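PDB 1GTD: MTH169 from Methanobacterium thermoautotrophicum, which belongs to the PurS family of small alpha/beta proteins and is found here as an assembly of four chains. Local coordinates for residues 2-10 and 38-49. Sequence-based numbering, arbitrary orientation.
Sequences KFMVEVRIR and DTTDVITFTMDE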
loop_
_atom_site.group_PDB
_atom_site.type_symbol
_atom_site.label_atom_id
_atom_site.label_comp_id
_atom_site.label_asym_id
_atom_site.label_seq_id
_atom_site.Cartn_x
_atom_site.Cartn_y
_atom_site.Cartn_z
ATOM N N LYS B 2 -14.958 -1.250 24.416
ATOM C CA LYS B 2 -15.551 -0.040 25.066
ATOM C C LYS B 2 -15.676 1.093 24.042
ATOM O O LYS B 2 -16.766 1.621 23.826
ATOM C CB LYS B 2 -14.674 0.416 26.242
ATOM C CG LYS B 2 -15.393 1.241 27.304
ATOM C CD LYS B 2 -14.376 1.924 28.229
ATOM C CE LYS B 2 -15.032 2.664 29.397
ATOM N NZ LYS B 2 -15.411 1.749 30.510
ATOM N N PHE B 3 -14.563 1.457 23.408
ATOM C CA PHE B 3 -14.567 2.527 22.412
ATOM C C PHE B 3 -14.226 2.058 21.009
ATOM O O PHE B 3 -13.195 1.429 20.785
ATOM C CB PHE B 3 -13.587 3.643 22.795
ATOM C CG PHE B 3 -14.031 4.467 23.965
ATOM C CD1 PHE B 3 -13.692 4.099 25.261
ATOM C CD2 PHE B 3 -14.807 5.608 23.770
ATOM C CE1 PHE B 3 -14.117 4.857 26.348
ATOM C CE2 PHE B 3 -15.237 6.372 24.854
ATOM C CZ PHE B 3 -14.893 5.998 26.143
HETATM N N MSE B 4 -15.096 2.388 20.067
HETATM C CA MSE B 4 -14.909 2.031 18.669
HETATM C C MSE B 4 -14.273 3.241 17.971
HETATM O O MSE B 4 -14.901 4.297 17.835
HETATM C CB MSE B 4 -16.268 1.695 18.067
HETATM C CG MSE B 4 -16.225 0.989 16.741
HETATM SE SE MSE B 4 -17.787 -0.163 16.478
HETATM C CE MSE B 4 -19.041 1.162 15.772
ATOM N N VAL B 5 -13.025 3.087 17.536
ATOM C CA VAL B 5 -12.296 4.176 16.894
ATOM C C VAL B 5 -12.142 4.031 15.384
ATOM O O VAL B 5 -11.921 2.935 14.879
ATOM C CB VAL B 5 -10.874 4.312 17.498
ATOM C CG1 VAL B 5 -10.200 5.585 16.988
ATOM C CG2 VAL B 5 -10.943 4.293 19.018
ATOM N N GLU B 6 -12.264 5.147 14.670
ATOM C CA GLU B 6 -12.084 5.147 13.221
ATOM C C GLU B 6 -11.237 6.340 12.791
ATOM O O GLU B 6 -11.610 7.494 13.026
ATOM C CB GLU B 6 -13.416 5.210 12.474
ATOM C CG GLU B 6 -13.204 5.296 10.957
ATOM C CD GLU B 6 -14.494 5.369 10.160
ATOM O OE1 GLU B 6 -15.306 6.288 10.414
ATOM O OE2 GLU B 6 -14.689 4.514 9.267
ATOM N N VAL B 7 -10.097 6.058 12.164
ATOM C CA VAL B 7 -9.204 7.113 11.691
ATOM C C VAL B 7 -9.138 7.101 10.167
ATOM O O VAL B 7 -8.732 6.107 9.559
ATOM C CB VAL B 7 -7.778 6.944 12.241
ATOM C CG1 VAL B 7 -6.932 8.134 11.847
ATOM C CG2 VAL B 7 -7.814 6.817 13.742
ATOM N N ARG B 8 -9.559 8.204 9.554
ATOM C CA ARG B 8 -9.540 8.325 8.099
ATOM C C ARG B 8 -8.372 9.220 7.721
ATOM O O ARG B 8 -8.230 10.321 8.246
ATOM C CB ARG B 8 -10.867 8.894 7.609
ATOM C CG ARG B 8 -12.058 8.084 8.111
ATOM C CD ARG B 8 -13.363 8.607 7.565
ATOM N NE ARG B 8 -13.461 8.390 6.124
ATOM C CZ ARG B 8 -14.181 7.426 5.551
ATOM N NH1 ARG B 8 -14.883 6.576 6.300
ATOM N NH2 ARG B 8 -14.198 7.311 4.224
ATOM N N ILE B 9 -7.523 8.733 6.823
ATOM C CA ILE B 9 -6.332 9.461 6.405
ATOM C C ILE B 9 -6.283 9.731 4.903
ATOM O O ILE B 9 -6.413 8.817 4.095
ATOM C CB ILE B 9 -5.090 8.673 6.829
ATOM C CG1 ILE B 9 -5.228 8.300 8.304
ATOM C CG2 ILE B 9 -3.837 9.501 6.641
ATOM C CD1 ILE B 9 -4.177 7.351 8.823
ATOM N N ARG B 10 -6.085 10.994 4.531
ATOM C CA ARG B 10 -6.024 11.360 3.120
ATOM C C ARG B 10 -5.054 12.521 2.871
ATOM O O ARG B 10 -5.053 13.512 3.597
ATOM C CB ARG B 10 -7.424 11.717 2.625
ATOM C CG ARG B 10 -7.512 11.959 1.133
ATOM C CD ARG B 10 -8.954 12.144 0.711
ATOM N NE ARG B 10 -9.597 13.207 1.479
ATOM C CZ ARG B 10 -10.883 13.536 1.376
ATOM N NH1 ARG B 10 -11.674 12.881 0.532
ATOM N NH2 ARG B 10 -11.377 14.522 2.118
ATOM N N ASP B 38 -9.214 9.794 -6.162
ATOM C CA ASP B 38 -8.709 10.092 -4.829
ATOM C C ASP B 38 -8.712 8.804 -4.001
ATOM O O ASP B 38 -9.505 7.887 -4.261
ATOM C CB ASP B 38 -9.620 11.137 -4.189
ATOM C CG ASP B 38 -8.886 12.068 -3.256
ATOM O OD1 ASP B 38 -9.549 12.981 -2.703
ATOM O OD2 ASP B 38 -7.657 11.892 -3.079
ATOM N N THR B 39 -7.839 8.742 -3.000
ATOM C CA THR B 39 -7.722 7.559 -2.145
ATOM C C THR B 39 -7.714 7.923 -0.659
ATOM O O THR B 39 -7.048 8.874 -0.245
ATOM C CB THR B 39 -6.409 6.783 -2.483
ATOM O OG1 THR B 39 -6.689 5.725 -3.412
ATOM C CG2 THR B 39 -5.752 6.231 -1.222
ATOM N N THR B 40 -8.455 7.163 0.138
ATOM C CA THR B 40 -8.514 7.397 1.572
ATOM C C THR B 40 -8.223 6.084 2.268
ATOM O O THR B 40 -8.647 5.016 1.808
ATOM C CB THR B 40 -9.907 7.871 2.018
ATOM O OG1 THR B 40 -10.294 9.026 1.261
ATOM C CG2 THR B 40 -9.889 8.228 3.495
ATOM N N ASP B 41 -7.493 6.155 3.371
ATOM C CA ASP B 41 -7.165 4.962 4.129
ATOM C C ASP B 41 -7.921 5.053 5.427
ATOM O O ASP B 41 -7.858 6.069 6.108
ATOM C CB ASP B 41 -5.668 4.894 4.401
ATOM C CG ASP B 41 -4.861 4.898 3.132
ATOM O OD1 ASP B 41 -4.138 5.895 2.886
ATOM O OD2 ASP B 41 -4.969 3.908 2.367
ATOM N N VAL B 42 -8.647 4.001 5.772
ATOM C CA VAL B 42 -9.405 4.027 7.007
ATOM C C VAL B 42 -8.946 2.928 7.946
ATOM O O VAL B 42 -8.903 1.756 7.579
ATOM C CB VAL B 42 -10.905 3.879 6.730
ATOM C CG1 VAL B 42 -11.695 4.095 8.016
ATOM C CG2 VAL B 42 -11.320 4.869 5.640
ATOM N N ILE B 43 -8.581 3.334 9.156
ATOM C CA ILE B 43 -8.135 2.407 10.171
ATOM C C ILE B 43 -9.185 2.416 11.262
ATOM O O ILE B 43 -9.565 3.485 11.738
ATOM C CB ILE B 43 -6.814 2.846 10.775
ATOM C CG1 ILE B 43 -5.813 3.116 9.656
ATOM C CG2 ILE B 43 -6.302 1.774 11.720
ATOM C CD1 ILE B 43 -4.494 3.664 10.134
ATOM N N THR B 44 -9.662 1.234 11.644
ATOM C CA THR B 44 -10.662 1.125 12.695
ATOM C C THR B 44 -10.128 0.182 13.770
ATOM O O THR B 44 -9.317 -0.692 13.484
ATOM C CB THR B 44 -11.995 0.564 12.152
ATOM O OG1 THR B 44 -12.283 1.133 10.866
ATOM C CG2 THR B 44 -13.124 0.930 13.087
ATOM N N PHE B 45 -10.573 0.359 15.008
ATOM C CA PHE B 45 -10.115 -0.500 16.098
ATOM C C PHE B 45 -10.753 -0.162 17.435
ATOM O O PHE B 45 -11.079 0.992 17.722
ATOM C CB PHE B 45 -8.585 -0.449 16.225
ATOM C CG PHE B 45 -8.038 0.918 16.540
ATOM C CD1 PHE B 45 -7.949 1.363 17.856
ATOM C CD2 PHE B 45 -7.626 1.771 15.516
ATOM C CE1 PHE B 45 -7.457 2.639 18.147
ATOM C CE2 PHE B 45 -7.135 3.053 15.797
ATOM C CZ PHE B 45 -7.053 3.482 17.116
ATOM N N THR B 46 -10.926 -1.191 18.248
ATOM C CA THR B 46 -11.525 -1.059 19.565
ATOM C C THR B 46 -10.474 -0.690 20.612
ATOM O O THR B 46 -9.279 -0.942 20.425
ATOM C CB THR B 46 -12.223 -2.373 19.940
ATOM O OG1 THR B 46 -13.407 -2.500 19.149
ATOM C CG2 THR B 46 -12.585 -2.413 21.423
HETATM N N MSE B 47 -10.923 -0.098 21.717
HETATM C CA MSE B 47 -10.008 0.316 22.770
HETATM C C MSE B 47 -10.712 0.623 24.092
HETATM O O MSE B 47 -11.505 1.555 24.173
HETATM C CB MSE B 47 -9.243 1.542 22.278
HETATM C CG MSE B 47 -8.298 2.193 23.261
HETATM SE SE MSE B 47 -7.368 3.643 22.339
HETATM C CE MSE B 47 -5.551 2.966 22.405
ATOM N N ASP B 48 -10.428 -0.170 25.123
ATOM C CA ASP B 48 -11.022 0.049 26.443
ATOM C C ASP B 48 -10.262 1.167 27.146
ATOM O O ASP B 48 -9.051 1.067 27.348
ATOM C CB ASP B 48 -10.929 -1.212 27.311
ATOM C CG ASP B 48 -11.813 -2.335 26.816
ATOM O OD1 ASP B 48 -13.017 -2.080 26.588
ATOM O OD2 ASP B 48 -11.308 -3.473 26.666
ATOM N N GLU B 49 -10.958 2.233 27.524
ATOM C CA GLU B 49 -10.278 3.328 28.201
ATOM C C GLU B 49 -11.114 3.967 29.300
ATOM O O GLU B 49 -12.343 3.969 29.239
ATOM C CB GLU B 49 -9.853 4.393 27.188
ATOM C CG GLU B 49 -9.133 5.572 27.821
ATOM C CD GLU B 49 -7.867 5.160 28.559
ATOM O OE1 GLU B 49 -7.355 5.961 29.371
ATOM O OE2 GLU B 49 -7.381 4.033 28.324
#
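The amide N of V7 meets I43 O at 2.7 Å, the N-H pointing almost straight at the oxygen (175°), and I43 N returns a bond to V7 O. Similar reciprocal pairs join V5 to F45 and I9 to D41, whereas toward the chain start the F3–M47 pair is more bent, its M47 N to F3 O bond weak. On the face carrying V5, V7, I9, I43 and F45, V5 CB makes a CH-pi contact over one face of the F45 ring, offset toward the rim, 4.0 Å from the centroid. F45 CG sits between its backbone N and carbonyl carbon (chi1 61°), which brings the ring beside V5; I9 CD1 touches I43 CD1 at 3.9 Å. Helix 59-67 packs on this face of a three-stranded antiparallel sheet of order 2-1-3, with 3-11 in the middle, and the second subunit continues the sheet beyond 37-47. On the other face, V42 divides its methyls: CG1 packs against E6 CG at 3.5 Å, while CG2 sits over the centre of the R8 guanidinium, 3.8 Å from CZ. The bend at R8 chi3 (68°) lays the guanidinium's face against V42 CG2, and R8 NH1 keeps a long salt bridge to E6 OE2 (3.6 Å). At one end, D48 OD1 accepts K2 N at 3.0 Å from above the carboxylate plane.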